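Local coordinates for kinetochore protein Mis16 (Schizosaccharomyces japonicus, PDB 4XYH) that recognises histone H4 and the CENP-A chaperone Scm3, and probably helps to bring CENP-A to centromeres, at residues 41-46 with 407-412; 254-259 with 281-286; 304-309 with 326-331. One frame throughout, in Å; residues are numbered along the deposited sequence.

Interaction 1. Residues 41-46 with 407-412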
loop_
_atom_site.group_PDB
_atom_site.type_symbol
_atom_site.label_atom_id
_atom_site.label_comp_id
_atom_site.label_asym_id
_atom_site.label_seq_id
_atom_site.Cartn_x
_atom_site.Cartn_y
_atom_site.Cartn_z
ATOM N N TYR A 41 -12.600 -19.208 2.904
ATOM C CA TYR A 41 -13.058 -17.925 2.386
ATOM C C TYR A 41 -14.566 -17.828 2.290
ATOM O O TYR A 41 -15.238 -18.816 2.014
ATOM C CB TYR A 41 -12.451 -17.655 0.993
ATOM C CG TYR A 41 -10.935 -17.610 0.968
ATOM C CD1 TYR A 41 -10.190 -18.772 0.825
ATOM C CD2 TYR A 41 -10.249 -16.406 1.089
ATOM C CE1 TYR A 41 -8.809 -18.741 0.808
ATOM C CE2 TYR A 41 -8.856 -16.363 1.067
ATOM C CZ TYR A 41 -8.143 -17.537 0.925
ATOM O OH TYR A 41 -6.762 -17.522 0.902
ATOM N N ASP A 42 -15.090 -16.624 2.496
ATOM C CA ASP A 42 -16.465 -16.309 2.117
ATOM C C ASP A 42 -16.554 -15.750 0.699
ATOM O O ASP A 42 -17.615 -15.768 0.089
ATOM C CB ASP A 42 -17.075 -15.314 3.094
ATOM C CG ASP A 42 -17.479 -15.962 4.398
ATOM O OD1 ASP A 42 -17.710 -17.194 4.387
ATOM O OD2 ASP A 42 -17.550 -15.250 5.425
ATOM N N LEU A 43 -15.432 -15.256 0.181
ATOM C CA LEU A 43 -15.395 -14.624 -1.131
ATOM C C LEU A 43 -13.996 -14.693 -1.746
ATOM O O LEU A 43 -13.018 -14.295 -1.114
ATOM C CB LEU A 43 -15.837 -13.160 -1.032
ATOM C CG LEU A 43 -15.627 -12.331 -2.308
ATOM C CD1 LEU A 43 -16.629 -12.725 -3.383
ATOM C CD2 LEU A 43 -15.700 -10.850 -2.026
ATOM N N VAL A 44 -13.894 -15.219 -2.962
ATOM C CA VAL A 44 -12.659 -15.103 -3.737
ATOM C C VAL A 44 -12.947 -14.733 -5.178
ATOM O O VAL A 44 -13.633 -15.454 -5.881
ATOM C CB VAL A 44 -11.831 -16.389 -3.761
ATOM C CG1 VAL A 44 -10.619 -16.174 -4.643
ATOM C CG2 VAL A 44 -11.392 -16.769 -2.373
ATOM N N ILE A 45 -12.418 -13.592 -5.596
ATOM C CA ILE A 45 -12.474 -13.141 -6.981
ATOM C C ILE A 45 -11.058 -13.046 -7.527
ATOM O O ILE A 45 -10.190 -12.444 -6.892
ATOM C CB ILE A 45 -13.142 -11.785 -7.096
ATOM C CG1 ILE A 45 -14.575 -11.869 -6.583
ATOM C CG2 ILE A 45 -13.081 -11.296 -8.526
ATOM C CD1 ILE A 45 -15.239 -10.518 -6.428
ATOM N N THR A 46 -10.817 -13.653 -8.686
ATOM C CA THR A 46 -9.486 -13.623 -9.291
ATOM C C THR A 46 -9.549 -12.980 -10.659
ATOM O O THR A 46 -10.374 -13.343 -11.480
ATOM C CB THR A 46 -8.870 -15.026 -9.434
ATOM O OG1 THR A 46 -8.711 -15.614 -8.139
ATOM C CG2 THR A 46 -7.515 -14.933 -10.078
ATOM N N LEU A 407 -4.801 -9.918 -9.891
ATOM C CA LEU A 407 -5.493 -9.198 -8.834
ATOM C C LEU A 407 -6.454 -10.149 -8.114
ATOM O O LEU A 407 -7.237 -10.844 -8.746
ATOM C CB LEU A 407 -6.261 -7.996 -9.389
ATOM C CG LEU A 407 -7.270 -7.372 -8.414
ATOM C CD1 LEU A 407 -6.565 -6.786 -7.205
ATOM C CD2 LEU A 407 -8.135 -6.309 -9.092
ATOM N N GLN A 408 -6.387 -10.188 -6.791
ATOM C CA GLN A 408 -7.325 -11.011 -6.042
ATOM C C GLN A 408 -8.096 -10.176 -5.036
ATOM O O GLN A 408 -7.527 -9.334 -4.336
ATOM C CB GLN A 408 -6.608 -12.160 -5.329
ATOM C CG GLN A 408 -6.586 -13.429 -6.124
ATOM C CD GLN A 408 -5.649 -14.480 -5.555
ATOM O OE1 GLN A 408 -5.108 -14.334 -4.449
ATOM N NE2 GLN A 408 -5.443 -15.550 -6.323
ATOM N N ILE A 409 -9.400 -10.421 -4.998
ATOM C CA ILE A 409 -10.302 -9.806 -4.051
ATOM C C ILE A 409 -10.898 -10.916 -3.196
ATOM O O ILE A 409 -11.601 -11.787 -3.700
ATOM C CB ILE A 409 -11.397 -9.001 -4.768
ATOM C CG1 ILE A 409 -10.742 -7.885 -5.584
ATOM C CG2 ILE A 409 -12.402 -8.420 -3.765
ATOM C CD1 ILE A 409 -11.716 -7.018 -6.346
ATOM N N TRP A 410 -10.600 -10.898 -1.904
ATOM C CA TRP A 410 -10.965 -12.016 -1.055
ATOM C C TRP A 410 -11.436 -11.609 0.334
ATOM O O TRP A 410 -11.137 -10.520 0.827
ATOM C CB TRP A 410 -9.787 -12.983 -0.922
ATOM C CG TRP A 410 -8.494 -12.314 -0.607
ATOM C CD1 TRP A 410 -7.663 -11.670 -1.492
ATOM C CD2 TRP A 410 -7.866 -12.220 0.671
ATOM N NE1 TRP A 410 -6.554 -11.187 -0.834
ATOM C CE2 TRP A 410 -6.654 -11.511 0.494
ATOM C CE3 TRP A 410 -8.204 -12.667 1.954
ATOM C CZ2 TRP A 410 -5.785 -11.237 1.553
ATOM C CZ3 TRP A 410 -7.335 -12.393 3.002
ATOM C CH2 TRP A 410 -6.144 -11.683 2.793
ATOM N N SER A 411 -12.181 -12.512 0.957
ATOM C CA SER A 411 -12.679 -12.317 2.302
ATOM C C SER A 411 -12.506 -13.599 3.089
ATOM O O SER A 411 -13.060 -14.629 2.708
ATOM C CB SER A 411 -14.143 -11.919 2.274
ATOM O OG SER A 411 -14.609 -11.746 3.597
ATOM N N PRO A 412 -11.707 -13.564 4.167
ATOM C CA PRO A 412 -11.584 -14.807 4.939
ATOM C C PRO A 412 -12.914 -15.177 5.589
ATOM O O PRO A 412 -13.749 -14.310 5.860
ATOM C CB PRO A 412 -10.519 -14.485 5.983
ATOM C CG PRO A 412 -10.432 -12.992 6.005
ATOM C CD PRO A 412 -10.823 -12.500 4.664
HETATM O O HOH W 1 -16.247 -12.680 5.682
#

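Interaction 2. Residues 254-259 with 281-286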
loop_
_atom_site.group_PDB
_atom_site.type_symbol
_atom_site.label_atom_id
_atom_site.label_comp_id
_atom_site.label_asym_id
_atom_site.label_seq_id
_atom_site.Cartn_x
_atom_site.Cartn_y
_atom_site.Cartn_z
ATOM N N VAL A 254 10.360 5.345 6.212
ATOM C CA VAL A 254 11.254 4.225 6.407
ATOM C C VAL A 254 12.063 4.030 5.124
ATOM O O VAL A 254 11.635 4.452 4.033
ATOM C CB VAL A 254 10.496 2.923 6.767
ATOM C CG1 VAL A 254 9.744 3.087 8.076
ATOM C CG2 VAL A 254 9.539 2.523 5.659
ATOM N N SER A 255 13.223 3.385 5.257
ATOM C CA SER A 255 14.244 3.388 4.208
ATOM C C SER A 255 15.070 2.096 4.175
ATOM O O SER A 255 15.149 1.371 5.168
ATOM C CB SER A 255 15.176 4.602 4.414
ATOM O OG SER A 255 16.368 4.534 3.649
ATOM N N ASP A 256 15.706 1.831 3.037
ATOM C CA ASP A 256 16.735 0.799 2.940
ATOM C C ASP A 256 17.887 1.033 3.946
ATOM O O ASP A 256 18.637 0.106 4.270
ATOM C CB ASP A 256 17.298 0.733 1.513
ATOM C CG ASP A 256 16.607 -0.333 0.640
ATOM O OD1 ASP A 256 15.484 -0.767 0.971
ATOM O OD2 ASP A 256 17.189 -0.731 -0.398
ATOM N N ASP A 257 18.017 2.253 4.462
ATOM C CA ASP A 257 19.102 2.553 5.390
ATOM C C ASP A 257 18.796 2.067 6.808
ATOM O O ASP A 257 19.535 2.394 7.754
ATOM C CB ASP A 257 19.426 4.061 5.380
ATOM C CG ASP A 257 18.379 4.928 6.093
ATOM O OD1 ASP A 257 17.468 4.409 6.790
ATOM O OD2 ASP A 257 18.491 6.172 5.953
ATOM N N CYS A 258 17.689 1.326 6.935
ATOM C CA CYS A 258 17.246 0.667 8.183
ATOM C C CYS A 258 16.585 1.566 9.219
ATOM O O CYS A 258 16.233 1.079 10.288
ATOM C CB CYS A 258 18.420 -0.061 8.863
ATOM S SG CYS A 258 19.169 -1.271 7.794
ATOM N N THR A 259 16.410 2.856 8.931
ATOM C CA THR A 259 15.829 3.740 9.950
ATOM C C THR A 259 14.326 3.988 9.810
ATOM O O THR A 259 13.738 3.858 8.725
ATOM C CB THR A 259 16.522 5.114 9.979
ATOM O OG1 THR A 259 16.268 5.826 8.756
ATOM C CG2 THR A 259 18.025 4.948 10.189
ATOM N N GLU A 281 17.697 -4.476 11.394
ATOM C CA GLU A 281 19.084 -4.611 10.964
ATOM C C GLU A 281 19.162 -4.612 9.440
ATOM O O GLU A 281 20.249 -4.501 8.874
ATOM C CB GLU A 281 19.727 -5.887 11.523
ATOM C CG GLU A 281 19.879 -5.905 13.039
ATOM C CD GLU A 281 20.618 -4.692 13.571
ATOM O OE1 GLU A 281 21.667 -4.329 12.986
ATOM O OE2 GLU A 281 20.142 -4.090 14.569
ATOM N N GLN A 282 18.002 -4.735 8.792
ATOM C CA GLN A 282 17.917 -4.832 7.342
ATOM C C GLN A 282 16.906 -3.802 6.834
ATOM O O GLN A 282 16.166 -3.240 7.632
ATOM C CB GLN A 282 17.517 -6.251 6.924
ATOM C CG GLN A 282 18.446 -7.347 7.454
ATOM C CD GLN A 282 18.130 -8.706 6.854
ATOM O OE1 GLN A 282 17.782 -8.809 5.675
ATOM N NE2 GLN A 282 18.240 -9.754 7.663
ATOM N N PRO A 283 16.888 -3.530 5.512
ATOM C CA PRO A 283 15.955 -2.557 4.928
ATOM C C PRO A 283 14.516 -2.617 5.450
ATOM O O PRO A 283 13.943 -3.694 5.660
ATOM C CB PRO A 283 16.009 -2.908 3.443
ATOM C CG PRO A 283 17.452 -3.242 3.253
ATOM C CD PRO A 283 17.865 -3.989 4.504
ATOM N N VAL A 284 13.954 -1.440 5.685
ATOM C CA VAL A 284 12.568 -1.327 6.110
ATOM C C VAL A 284 11.702 -0.926 4.923
ATOM O O VAL A 284 11.901 0.150 4.355
ATOM C CB VAL A 284 12.411 -0.303 7.240
ATOM C CG1 VAL A 284 11.027 -0.413 7.847
ATOM C CG2 VAL A 284 13.473 -0.544 8.305
ATOM N N ASN A 285 10.752 -1.793 4.564
ATOM C CA ASN A 285 9.980 -1.644 3.326
ATOM C C ASN A 285 8.651 -0.921 3.449
ATOM O O ASN A 285 8.193 -0.322 2.483
ATOM C CB ASN A 285 9.722 -3.018 2.702
ATOM C CG ASN A 285 10.999 -3.694 2.257
ATOM O OD1 ASN A 285 11.923 -3.030 1.787
ATOM N ND2 ASN A 285 11.073 -5.007 2.425
ATOM N N GLY A 286 8.015 -0.996 4.613
ATOM C CA GLY A 286 6.719 -0.362 4.783
ATOM C C GLY A 286 6.511 0.151 6.192
ATOM O O GLY A 286 7.167 -0.303 7.144
HETATM O O HOH W 2 14.344 -3.056 0.001
#

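Interaction 3. Residues 304-309 with 326-331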
loop_
_atom_site.group_PDB
_atom_site.type_symbol
_atom_site.label_atom_id
_atom_site.label_comp_id
_atom_site.label_asym_id
_atom_site.label_seq_id
_atom_site.Cartn_x
_atom_site.Cartn_y
_atom_site.Cartn_z
ATOM N N HIS A 304 12.322 -10.358 7.248
ATOM C CA HIS A 304 11.164 -11.270 7.332
ATOM C C HIS A 304 10.202 -10.941 8.486
ATOM O O HIS A 304 9.274 -11.697 8.746
ATOM C CB HIS A 304 11.603 -12.748 7.464
ATOM C CG HIS A 304 12.630 -13.185 6.459
ATOM N ND1 HIS A 304 13.060 -14.494 6.365
ATOM C CD2 HIS A 304 13.315 -12.498 5.512
ATOM C CE1 HIS A 304 13.959 -14.593 5.403
ATOM N NE2 HIS A 304 14.134 -13.396 4.870
ATOM N N THR A 305 10.391 -9.822 9.172
ATOM C CA THR A 305 9.526 -9.561 10.306
ATOM C C THR A 305 8.744 -8.273 10.178
ATOM O O THR A 305 9.073 -7.400 9.372
ATOM C CB THR A 305 10.324 -9.506 11.636
ATOM O OG1 THR A 305 11.169 -8.347 11.645
ATOM C CG2 THR A 305 11.173 -10.753 11.802
ATOM N N VAL A 306 7.702 -8.173 10.995
ATOM C CA VAL A 306 7.020 -6.921 11.221
ATOM C C VAL A 306 7.220 -6.514 12.674
ATOM O O VAL A 306 6.961 -7.300 13.578
ATOM C CB VAL A 306 5.515 -7.024 10.902
ATOM C CG1 VAL A 306 4.772 -5.795 11.429
ATOM C CG2 VAL A 306 5.324 -7.163 9.425
ATOM N N ALA A 307 7.701 -5.298 12.898
ATOM C CA ALA A 307 7.889 -4.802 14.255
ATOM C C ALA A 307 6.810 -3.782 14.599
ATOM O O ALA A 307 6.435 -2.961 13.756
ATOM C CB ALA A 307 9.275 -4.195 14.422
ATOM N N LEU A 308 6.303 -3.847 15.828
ATOM C CA LEU A 308 5.301 -2.883 16.308
ATOM C C LEU A 308 5.967 -1.857 17.217
ATOM O O LEU A 308 6.872 -2.202 17.969
ATOM C CB LEU A 308 4.165 -3.604 17.047
ATOM C CG LEU A 308 3.479 -4.654 16.165
ATOM C CD1 LEU A 308 2.563 -5.552 16.981
ATOM C CD2 LEU A 308 2.696 -3.968 15.066
ATOM N N TRP A 309 5.520 -0.601 17.148
ATOM C CA TRP A 309 6.162 0.475 17.886
ATOM C C TRP A 309 5.146 1.427 18.496
ATOM O O TRP A 309 4.057 1.643 17.952
ATOM C CB TRP A 309 7.095 1.297 16.986
ATOM C CG TRP A 309 8.055 0.527 16.182
ATOM C CD1 TRP A 309 7.828 -0.046 14.961
ATOM C CD2 TRP A 309 9.425 0.260 16.505
ATOM N NE1 TRP A 309 8.971 -0.658 14.509
ATOM C CE2 TRP A 309 9.964 -0.491 15.440
ATOM C CE3 TRP A 309 10.247 0.588 17.587
ATOM C CZ2 TRP A 309 11.286 -0.933 15.431
ATOM C CZ3 TRP A 309 11.563 0.144 17.580
ATOM C CH2 TRP A 309 12.070 -0.604 16.509
ATOM N N ASP A 326 10.241 -14.599 3.998
ATOM C CA ASP A 326 11.055 -13.759 3.126
ATOM C C ASP A 326 10.764 -12.293 3.474
ATOM O O ASP A 326 10.017 -12.021 4.427
ATOM C CB ASP A 326 10.734 -14.058 1.667
ATOM C CG ASP A 326 11.947 -13.967 0.761
ATOM O OD1 ASP A 326 12.876 -13.182 1.047
ATOM O OD2 ASP A 326 11.959 -14.685 -0.258
ATOM N N GLU A 327 11.349 -11.365 2.718
ATOM C CA GLU A 327 11.104 -9.941 2.918
ATOM C C GLU A 327 9.628 -9.624 3.065
ATOM O O GLU A 327 8.792 -10.076 2.266
ATOM C CB GLU A 327 11.650 -9.117 1.754
ATOM C CG GLU A 327 13.143 -9.154 1.603
ATOM C CD GLU A 327 13.669 -8.018 0.734
ATOM O OE1 GLU A 327 13.178 -6.862 0.874
ATOM O OE2 GLU A 327 14.579 -8.293 -0.081
ATOM N N VAL A 328 9.311 -8.843 4.089
ATOM C CA VAL A 328 7.971 -8.303 4.215
ATOM C C VAL A 328 7.952 -6.929 3.565
ATOM O O VAL A 328 8.855 -6.108 3.784
ATOM C CB VAL A 328 7.524 -8.221 5.672
ATOM C CG1 VAL A 328 6.025 -7.856 5.748
ATOM C CG2 VAL A 328 7.791 -9.554 6.361
ATOM N N TYR A 329 6.923 -6.695 2.757
ATOM C CA TYR A 329 6.821 -5.483 1.958
ATOM C C TYR A 329 5.685 -4.563 2.432
ATOM O O TYR A 329 5.918 -3.454 2.877
ATOM C CB TYR A 329 6.626 -5.862 0.489
ATOM C CG TYR A 329 6.730 -4.706 -0.483
ATOM C CD1 TYR A 329 7.912 -3.977 -0.603
ATOM C CD2 TYR A 329 5.653 -4.356 -1.313
ATOM C CE1 TYR A 329 8.014 -2.914 -1.506
ATOM C CE2 TYR A 329 5.746 -3.292 -2.230
ATOM C CZ TYR A 329 6.930 -2.575 -2.322
ATOM O OH TYR A 329 7.049 -1.516 -3.214
ATOM N N ASN A 330 4.453 -5.033 2.338
ATOM C CA ASN A 330 3.311 -4.199 2.658
ATOM C C ASN A 330 2.864 -4.410 4.101
ATOM O O ASN A 330 2.987 -5.503 4.647
ATOM C CB ASN A 330 2.145 -4.484 1.693
ATOM C CG ASN A 330 2.524 -4.272 0.227
ATOM O OD1 ASN A 330 2.332 -5.156 -0.623
ATOM N ND2 ASN A 330 3.064 -3.093 -0.075
ATOM N N VAL A 331 2.338 -3.358 4.710
ATOM C CA VAL A 331 1.739 -3.469 6.021
ATOM C C VAL A 331 0.561 -2.502 6.052
ATOM O O VAL A 331 0.713 -1.341 5.713
ATOM C CB VAL A 331 2.769 -3.182 7.149
ATOM C CG1 VAL A 331 3.488 -1.830 6.948
ATOM C CG2 VAL A 331 2.114 -3.264 8.496
#

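Interaction 1. Residues 41-46 with 407-412
The side chains of Tyr-41 and Trp-410 cross obliquely, with Trp-410 CE3 at the edge of the tyrosine ring, in its plane and 3.9 Å from Tyr-41 CE2. Trp-410 holds CG between its own backbone N and carbonyl carbon (chi1 48°), which brings CE3 of the indole's benzo ring up to that edge. Its NE1 bonds to Ser-400, while Tyr-41 OH is bound to both His-378 and Trp-33. An alanine in place of this tyrosine would probably leave the indole without its neighbour at CE3, and His-378 and Trp-33 without the hydroxyl they share. The pairing is the Velcro closure of a WD40 beta-propeller: an N-terminal strand runs antiparallel to the C-terminal strand 406-412 and completes the last blade. At its start a classic beta bulge sets Asp-42 and Leu-43 both against Ser-411, whose O accepts from Asp-42 N at 2.9 Å and whose N meets a lone pair of Leu-43 O. Beyond the bulge Ile-45 and Ile-409 exchange two backbone bonds, their CB atoms 4.0 Å apart on a face covered by Leu-96. On the other face Thr-46 lies alongside Gln-408, its OG1 3.7 Å from Gln-408 CG, the glutamine amide held by His-378 and Gly-380. Water 1 donates to Asp-42 OD2, which also accepts from Lys-414 N, and to Ser-411 OG, itself hydrogen-bonded to Trp-396 O.

Interaction 2. Residues 254-259 with 281-286
Val-254 and Val-284 cross at about a right angle, the closest pair being Val-254 CB and Val-284 CG1 at 3.5 Å. Val-284 has CG1 anti to its backbone N (chi1 -168°), which turns this methyl to Val-254 and the other, CG2, to the carbonyl of Cys-258. Beside the valines Val-284 N donates to Ser-255 O at 3.1 Å, from 46° above the carbonyl plane. Cys-258 N reaches the same oxygen from the opposite face, closing a type I turn, so one carbonyl oxygen ties the turn to itself and to the neighbouring segment. Cys-258 SG rests on the backbone of 281-286, 3.5 Å from Gln-282 C. Asp-256 brings OD1 to 3.3 Å from Pro-283 CB, and the same oxygen accepts from Asn-239 ND2, which also bonds to Val-284 O. A second shell shapes the turn: Ser-255 OG accepts from Asp-257 N at 2.9 Å (an ST turn), and Asp-257 OD1 takes both the N and OG1 of Thr-259, the first an Asx turn. The other oxygen, Asp-257 OD2, is bound by His-234 ND1 and Thr-235 N, the histidine-aspartate pairing familiar from WD repeats. The turn thus joins strands 250-255 and 259-264 of one propeller blade and leans on the start of strand 284-289, the first strand of the next, with Thr-299 of strand 296-301 packing against both valines.

Interaction 3. Residues 304-309 with 326-331
His-304 lays one face of its imidazole over the backbone of Asp-326, whose CA stands 3.5 Å above the ring plane, over its centre. With CG anti to the carbonyl carbon (chi1 -50°), the ring reaches toward the Asp-326 to Glu-327 peptide, and His-304 CD2 comes to 3.3 Å from Asp-326 C. The backbones approach here too: His-304 CA points its hydrogen at Asp-326 O in a CA-H...O contact of 3.2 Å. The ring face packs by van der Waals contact on the backbone of Asp-326, and the carboxylate takes little direct part, His-304 NE2 and Asp-326 OD1 being 4.0 Å apart. At that distance the acid could still tend to favour a protonated imidazole, although no charge is seen. Asp-326 OD1 instead accepts from Glu-327 N, on its anti side, at 2.9 Å, a bond that helps to fix the carboxylate beside its own backbone. Further in, Val-328 divides its two methyls. CG2 presses on the carbonyl end of His-304, 3.5 Å from its C, while CG1 meets Val-306 CG2 at 3.8 Å, the two valines crossing at about a right angle. Thr-343 touches both valines, continuing the apolar layer between blades of the WD40 propeller. Thr-305 OG1 bonds to Asp-303 OD1 within the same turn. The contact joins the turn between strands 296-301 and 306-310 to the loop entering strand 328-333, where Val-328 packs between Ala-300 of strand 296-301 in the preceding blade and Thr-343 of strand 340-345 in its own.

In the fold
Interaction 1 works within a blade, closing the ring through a ladder of backbone bonds; interactions 2 and 3 lie between blades, the former with a single backbone bond across it, the latter resting on packing. In both, a turn residue (Cys-258, His-304) covers the peptide before the next blade and an incoming valine recurs, but its valine partner comes from the strand before the turn in interaction 2 and after it in interaction 3. They touch through Asn-285, whose ND2 probably bonds to Val-328 O and Glu-327 OE1. Each contact is partly buried: interaction 1 buries polar Gln-408 and Ser-411 besides Ile-409, with Asp-42 and Thr-46 exposed; in 2 and 3 the valines are buried and the turns nearer solvent.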